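Local coordinates for DsbA family protein (Salmonella typhimurium, PDB 7JVE), which acts as a trimeric thioredoxin-like enzyme with both thiol oxidase and disulfide isomerase activities, at residues Ala57-Gln60 and Leu61-Tyr65; Thr234-Pro237 and Gly238-Gln242. All blocks are in the same frame, centred on the assembly; numbering follows the deposited sequence.

Interaction 1 (Ala57-Gln60 and Leu61-Tyr65); sequences AYVQ and LALQY
Leu61 sets its CD1 methyl 4.3 Å from CD1 of the Tyr58 ring, one helical turn earlier, approaching obliquely. Its CG stands anti to the carbonyl carbon (chi1 -68°), which folds the branch back along the helix and brings that carbon 3.4 Å from Ala57 O. On another side of the helix Val59 and Leu63 lie side by side and point the same way, with CG1 of Val59 4.1 Å from CD1 of Leu63. Gln60, whose chain bends at chi2 (-64°), crosses Leu63 obliquely; its amide NE2 meets the same CD1 methyl at 4.1 Å, a plain van der Waals contact. Beneath these side chains run four i to i+4 backbone bonds. Ala62 N to Tyr58 O and Leu63 N to Val59 O are the straighter pair, both at 2.9 Å, while Leu61 N to Ala57 O is longer at 3.2 Å. Val59, Gln60 and Leu63 all rest on Val230, and Leu61 on Met211. The Tyr58 hydroxyl is bonded twice beyond the segments, to Asp212 O and to Lys162 NZ of a neighbouring subunit, so the hydroxyl end of the ring is tied to its own chain and to the neighbouring subunit. Tyr65, the first residue after the helix to leave helical backbone angles, pairs its ring almost parallel with that of His210. Regular alpha-helical i to i+3 and i to i+4 packing of this kind closes the long helix 37-64 where it lies against the thioredoxin-like domain.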
ATOM      1  N   ALA A  57      -4.907 -14.707 -20.587  1.00 24.74           N
ATOM      2  CA  ALA A  57      -5.009 -16.028 -19.970  1.00 27.50           C
ATOM      3  C   ALA A  57      -6.364 -16.223 -19.307  1.00 26.07           C
ATOM      4  O   ALA A  57      -6.913 -17.328 -19.340  1.00 25.85           O
ATOM      5  CB  ALA A  57      -3.890 -16.233 -18.952  1.00 27.36           C
ATOM      6  N   TYR A  58      -6.901 -15.165 -18.680  1.00 24.50           N
ATOM      7  CA  TYR A  58      -8.251 -15.222 -18.117  1.00 26.63           C
ATOM      8  C   TYR A  58      -9.298 -15.431 -19.204  1.00 27.50           C
ATOM      9  O   TYR A  58     -10.264 -16.182 -19.006  1.00 25.97           O
ATOM     10  CB  TYR A  58      -8.575 -13.941 -17.338  1.00 24.68           C
ATOM     11  CG  TYR A  58      -8.147 -13.955 -15.890  1.00 23.99           C
ATOM     12  CD1 TYR A  58      -8.497 -15.016 -15.044  1.00 22.85           C
ATOM     13  CD2 TYR A  58      -7.419 -12.891 -15.352  1.00 22.19           C
ATOM     14  CE1 TYR A  58      -8.122 -15.028 -13.713  1.00 22.31           C
ATOM     15  CE2 TYR A  58      -7.040 -12.897 -14.025  1.00 21.46           C
ATOM     16  CZ  TYR A  58      -7.386 -13.956 -13.217  1.00 22.12           C
ATOM     17  OH  TYR A  58      -6.991 -13.946 -11.911  1.00 24.18           O
ATOM     18  N   VAL A  59      -9.132 -14.761 -20.351  1.00 24.20           N
ATOM     19  CA  VAL A  59     -10.075 -14.939 -21.447  1.00 25.02           C
ATOM     20  C   VAL A  59     -10.098 -16.398 -21.898  1.00 29.57           C
ATOM     21  O   VAL A  59     -11.170 -16.980 -22.123  1.00 27.92           O
ATOM     22  CB  VAL A  59      -9.736 -13.988 -22.611  1.00 27.14           C
ATOM     23  CG1 VAL A  59     -10.448 -14.451 -23.875  1.00 30.52           C
ATOM     24  CG2 VAL A  59     -10.132 -12.547 -22.263  1.00 25.82           C
ATOM     25  N   GLN A  60      -8.921 -17.019 -22.021  1.00 27.30           N
ATOM     26  CA  GLN A  60      -8.874 -18.432 -22.381  1.00 27.85           C
ATOM     27  C   GLN A  60      -9.640 -19.278 -21.374  1.00 28.74           C
ATOM     28  O   GLN A  60     -10.333 -20.224 -21.758  1.00 27.18           O
ATOM     29  CB  GLN A  60      -7.423 -18.915 -22.486  1.00 28.67           C
ATOM     30  CG  GLN A  60      -6.705 -18.421 -23.722  1.00 29.86           C
ATOM     31  CD  GLN A  60      -7.348 -18.971 -24.987  1.00 40.39           C
ATOM     32  OE1 GLN A  60      -7.462 -20.188 -25.161  1.00 44.77           O
ATOM     33  NE2 GLN A  60      -7.813 -18.078 -25.854  1.00 38.09           N
ATOM     34  N   LEU A  61      -9.502 -18.968 -20.074  1.00 26.22           N
ATOM     35  CA  LEU A  61     -10.211 -19.733 -19.049  1.00 26.74           C
ATOM     36  C   LEU A  61     -11.720 -19.553 -19.175  1.00 26.69           C
ATOM     37  O   LEU A  61     -12.477 -20.528 -19.061  1.00 26.67           O
ATOM     38  CB  LEU A  61      -9.733 -19.322 -17.657  1.00 24.01           C
ATOM     39  CG  LEU A  61      -8.285 -19.699 -17.321  1.00 25.70           C
ATOM     40  CD1 LEU A  61      -7.868 -19.141 -15.957  1.00 25.55           C
ATOM     41  CD2 LEU A  61      -8.122 -21.221 -17.359  1.00 24.86           C
ATOM     42  N   ALA A  62     -12.171 -18.311 -19.432  1.00 25.19           N
ATOM     43  CA  ALA A  62     -13.591 -18.045 -19.663  1.00 24.87           C
ATOM     44  C   ALA A  62     -14.132 -18.855 -20.833  1.00 29.26           C
ATOM     45  O   ALA A  62     -15.222 -19.435 -20.745  1.00 27.69           O
ATOM     46  CB  ALA A  62     -13.820 -16.561 -19.918  1.00 24.53           C
ATOM     47  N   LEU A  63     -13.384 -18.914 -21.939  1.00 27.87           N
ATOM     48  CA  LEU A  63     -13.839 -19.710 -23.073  1.00 30.38           C
ATOM     49  C   LEU A  63     -13.899 -21.185 -22.713  1.00 30.01           C
ATOM     50  O   LEU A  63     -14.827 -21.888 -23.126  1.00 35.29           O
ATOM     51  CB  LEU A  63     -12.939 -19.485 -24.287  1.00 30.40           C
ATOM     52  CG  LEU A  63     -13.030 -18.056 -24.826  1.00 35.56           C
ATOM     53  CD1 LEU A  63     -11.933 -17.774 -25.866  1.00 40.74           C
ATOM     54  CD2 LEU A  63     -14.425 -17.758 -25.382  1.00 36.76           C
ATOM     55  N   GLN A  64     -12.941 -21.670 -21.923  1.00 28.65           N
ATOM     56  CA  GLN A  64     -12.942 -23.091 -21.576  1.00 29.82           C
ATOM     57  C   GLN A  64     -14.106 -23.452 -20.638  1.00 30.09           C
ATOM     58  O   GLN A  64     -14.698 -24.533 -20.759  1.00 31.72           O
ATOM     59  CB  GLN A  64     -11.600 -23.473 -20.953  1.00 29.05           C
ATOM     60  CG  GLN A  64     -11.519 -24.924 -20.537  1.00 30.66           C
ATOM     61  CD  GLN A  64     -10.253 -25.283 -19.756  1.00 38.38           C
ATOM     62  OE1 GLN A  64      -9.265 -24.535 -19.723  1.00 34.80           O
ATOM     63  NE2 GLN A  64     -10.283 -26.450 -19.124  1.00 44.60           N
ATOM     64  N   TYR A  65     -14.466 -22.568 -19.706  1.00 26.38           N
ATOM     65  CA  TYR A  65     -15.518 -22.868 -18.738  1.00 28.76           C
ATOM     66  C   TYR A  65     -16.826 -22.155 -19.059  1.00 29.53           C
ATOM     67  O   TYR A  65     -17.633 -21.904 -18.167  1.00 31.74           O
ATOM     68  CB  TYR A  65     -15.045 -22.546 -17.317  1.00 25.62           C
ATOM     69  CG  TYR A  65     -13.903 -23.462 -16.913  1.00 27.19           C
ATOM     70  CD1 TYR A  65     -14.138 -24.752 -16.453  1.00 27.88           C
ATOM     71  CD2 TYR A  65     -12.584 -23.045 -17.038  1.00 28.39           C
ATOM     72  CE1 TYR A  65     -13.086 -25.593 -16.102  1.00 30.24           C
ATOM     73  CE2 TYR A  65     -11.532 -23.870 -16.702  1.00 30.59           C
ATOM     74  CZ  TYR A  65     -11.784 -25.144 -16.239  1.00 32.60           C
ATOM     75  OH  TYR A  65     -10.719 -25.947 -15.916  1.00 35.96           O
TER

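Interaction 2 (Thr234-Pro237 and Gly238-Gln242); sequences TVIP and GSTTQ
Ile236 holds CG2 opposite its backbone N while CG1 lies anti to the carbonyl carbon (chi1 -46°), and Thr240 places OG1 trans to its own N (chi1 -177°); together these rotations bring the isoleucine methyl branch against the threonine. The two side chains cross at about a right angle. CG2 of Ile236 lies 3.5 Å from OG1 of Thr240 and 3.6 Å from its CB, so the hydroxyl side of the threonine meets a methyl group. CG2 of Thr240, set between its backbone N and carbonyl carbon, comes within 3.7 Å of Pro237 O. Between the two side chains the backbone turns sharply through Gly238 and Ser239, and Pro237 CB sits 3.7 Å from Ser239 O. Pro237 O is also 3.1 Å from Ser239 N, but the angle is too poor for a hydrogen bond, and the segments are joined by packing and the covalent chain. Ile236 and Thr240 both press on Leu245 of helix 242-253, which Thr241 N-caps through OG1 to Met244 N, while Thr240 also reaches Met100 and Ser239 touches Trp96, one of the two residues between the disulfide-linked Cys94 and Cys97. Pro237 and Ser239 pack on Glu164 and Leu175 of a neighbouring subunit. Backbone bonds of Ile236 with Phe219 and of Gly238 with Pro217 tie the strand end and the bend to the neighbouring strand and the chain before it. The five touching residues are buried, and the contact of Ile236 with Thr240 is a van der Waals one: shape, rather than polar bonding between the segments, fits this turn against helix 95-110, which begins within the redox-active CxxC.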
ATOM      1  N   THR A 234     -14.398 -10.052 -21.753  1.00 29.28           N
ATOM      2  CA  THR A 234     -13.603  -9.194 -20.891  1.00 29.89           C
ATOM      3  C   THR A 234     -13.694  -9.733 -19.468  1.00 28.81           C
ATOM      4  O   THR A 234     -14.790 -10.054 -19.001  1.00 24.80           O
ATOM      5  CB  THR A 234     -14.091  -7.740 -20.946  1.00 26.81           C
ATOM      6  OG1 THR A 234     -14.309  -7.360 -22.304  1.00 28.38           O
ATOM      7  CG2 THR A 234     -12.988  -6.837 -20.426  1.00 24.86           C
ATOM      8  N   VAL A 235     -12.558  -9.827 -18.781  1.00 25.63           N
ATOM      9  CA  VAL A 235     -12.515 -10.263 -17.388  1.00 24.36           C
ATOM     10  C   VAL A 235     -12.095  -9.061 -16.556  1.00 24.40           C
ATOM     11  O   VAL A 235     -11.059  -8.448 -16.824  1.00 25.79           O
ATOM     12  CB  VAL A 235     -11.563 -11.457 -17.198  1.00 29.20           C
ATOM     13  CG1 VAL A 235     -11.376 -11.780 -15.741  1.00 20.84           C
ATOM     14  CG2 VAL A 235     -12.101 -12.685 -17.951  1.00 26.78           C
ATOM     15  N   ILE A 236     -12.899  -8.711 -15.560  1.00 25.85           N
ATOM     16  CA  ILE A 236     -12.715  -7.443 -14.862  1.00 23.10           C
ATOM     17  C   ILE A 236     -12.697  -7.634 -13.351  1.00 24.57           C
ATOM     18  O   ILE A 236     -13.545  -8.358 -12.807  1.00 21.32           O
ATOM     19  CB  ILE A 236     -13.816  -6.449 -15.256  1.00 24.77           C
ATOM     20  CG1 ILE A 236     -13.993  -6.448 -16.780  1.00 26.94           C
ATOM     21  CG2 ILE A 236     -13.516  -5.046 -14.648  1.00 28.62           C
ATOM     22  CD1 ILE A 236     -14.886  -5.359 -17.314  1.00 25.72           C
ATOM     23  N   PRO A 237     -11.786  -6.961 -12.635  1.00 23.74           N
ATOM     24  CA  PRO A 237     -11.796  -7.024 -11.165  1.00 23.99           C
ATOM     25  C   PRO A 237     -13.151  -6.632 -10.578  1.00 21.85           C
ATOM     26  O   PRO A 237     -13.884  -5.812 -11.134  1.00 19.52           O
ATOM     27  CB  PRO A 237     -10.704  -6.023 -10.763  1.00 22.26           C
ATOM     28  CG  PRO A 237      -9.793  -5.954 -11.982  1.00 23.48           C
ATOM     29  CD  PRO A 237     -10.751  -6.048 -13.142  1.00 24.24           C
ATOM     30  N   GLY A 238     -13.470  -7.219  -9.423  1.00 21.39           N
ATOM     31  CA  GLY A 238     -14.691  -6.843  -8.732  1.00 21.56           C
ATOM     32  C   GLY A 238     -14.797  -5.349  -8.495  1.00 23.93           C
ATOM     33  O   GLY A 238     -15.890  -4.794  -8.531  1.00 25.78           O
ATOM     34  N   SER A 239     -13.664  -4.675  -8.269  1.00 22.20           N
ATOM     35  CA  SER A 239     -13.623  -3.216  -8.186  1.00 24.24           C
ATOM     36  C   SER A 239     -13.433  -2.637  -9.592  1.00 27.47           C
ATOM     37  O   SER A 239     -12.366  -2.784 -10.201  1.00 24.65           O
ATOM     38  CB  SER A 239     -12.511  -2.751  -7.251  1.00 24.91           C
ATOM     39  OG  SER A 239     -12.346  -1.360  -7.361  1.00 27.14           O
ATOM     40  N   THR A 240     -14.462  -1.964 -10.096  1.00 28.66           N
ATOM     41  CA  THR A 240     -14.431  -1.384 -11.428  1.00 26.47           C
ATOM     42  C   THR A 240     -15.423  -0.225 -11.469  1.00 30.42           C
ATOM     43  O   THR A 240     -15.912   0.234 -10.433  1.00 32.80           O
ATOM     44  CB  THR A 240     -14.717  -2.462 -12.484  1.00 27.77           C
ATOM     45  OG1 THR A 240     -14.609  -1.883 -13.782  1.00 29.18           O
ATOM     46  CG2 THR A 240     -16.113  -3.068 -12.313  1.00 24.78           C
ATOM     47  N   THR A 241     -15.705   0.271 -12.670  1.00 32.39           N
ATOM     48  CA  THR A 241     -16.628   1.378 -12.868  1.00 32.99           C
ATOM     49  C   THR A 241     -17.784   0.924 -13.746  1.00 32.68           C
ATOM     50  O   THR A 241     -17.703  -0.099 -14.436  1.00 29.79           O
ATOM     51  CB  THR A 241     -15.931   2.578 -13.534  1.00 36.87           C
ATOM     52  OG1 THR A 241     -15.527   2.203 -14.858  1.00 37.12           O
ATOM     53  CG2 THR A 241     -14.694   3.025 -12.728  1.00 31.96           C
ATOM     54  N   GLN A 242     -18.860   1.715 -13.737  1.00 33.46           N
ATOM     55  CA  GLN A 242     -19.977   1.445 -14.643  1.00 35.53           C
ATOM     56  C   GLN A 242     -19.553   1.569 -16.106  1.00 36.14           C
ATOM     57  O   GLN A 242     -19.940   0.750 -16.945  1.00 34.52           O
ATOM     58  CB  GLN A 242     -21.142   2.390 -14.349  1.00 38.50           C
ATOM     59  CG  GLN A 242     -22.387   2.125 -15.204  1.00 37.92           C
ATOM     60  CD  GLN A 242     -23.665   2.686 -14.581  1.00 42.63           C
ATOM     61  OE1 GLN A 242     -23.688   3.006 -13.394  1.00 43.24           O
ATOM     62  NE2 GLN A 242     -24.723   2.842 -15.397  1.00 40.30           N
TER

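Overall arrangement
Interaction 1 comes first along the chain, at the end of helix 37-64; interaction 2 follows much later, where strand 234-237, outermost in the sheet within this chain, runs through a loop into helix 242-253. Their centres are 16 Å apart, yet they touch, with Tyr58 CB 3.8 Å from Val235 CG2. The long helix thus packs beside this strand, and Gln55 OE1 adds a hydrogen bond to Val235 N. Val163 of a neighbouring subunit packs on both Tyr58 and Val235, making the junction of helix and strand part of a trimer interface. Interaction 2 continues from there toward the Cys94-Cys97 disulfide.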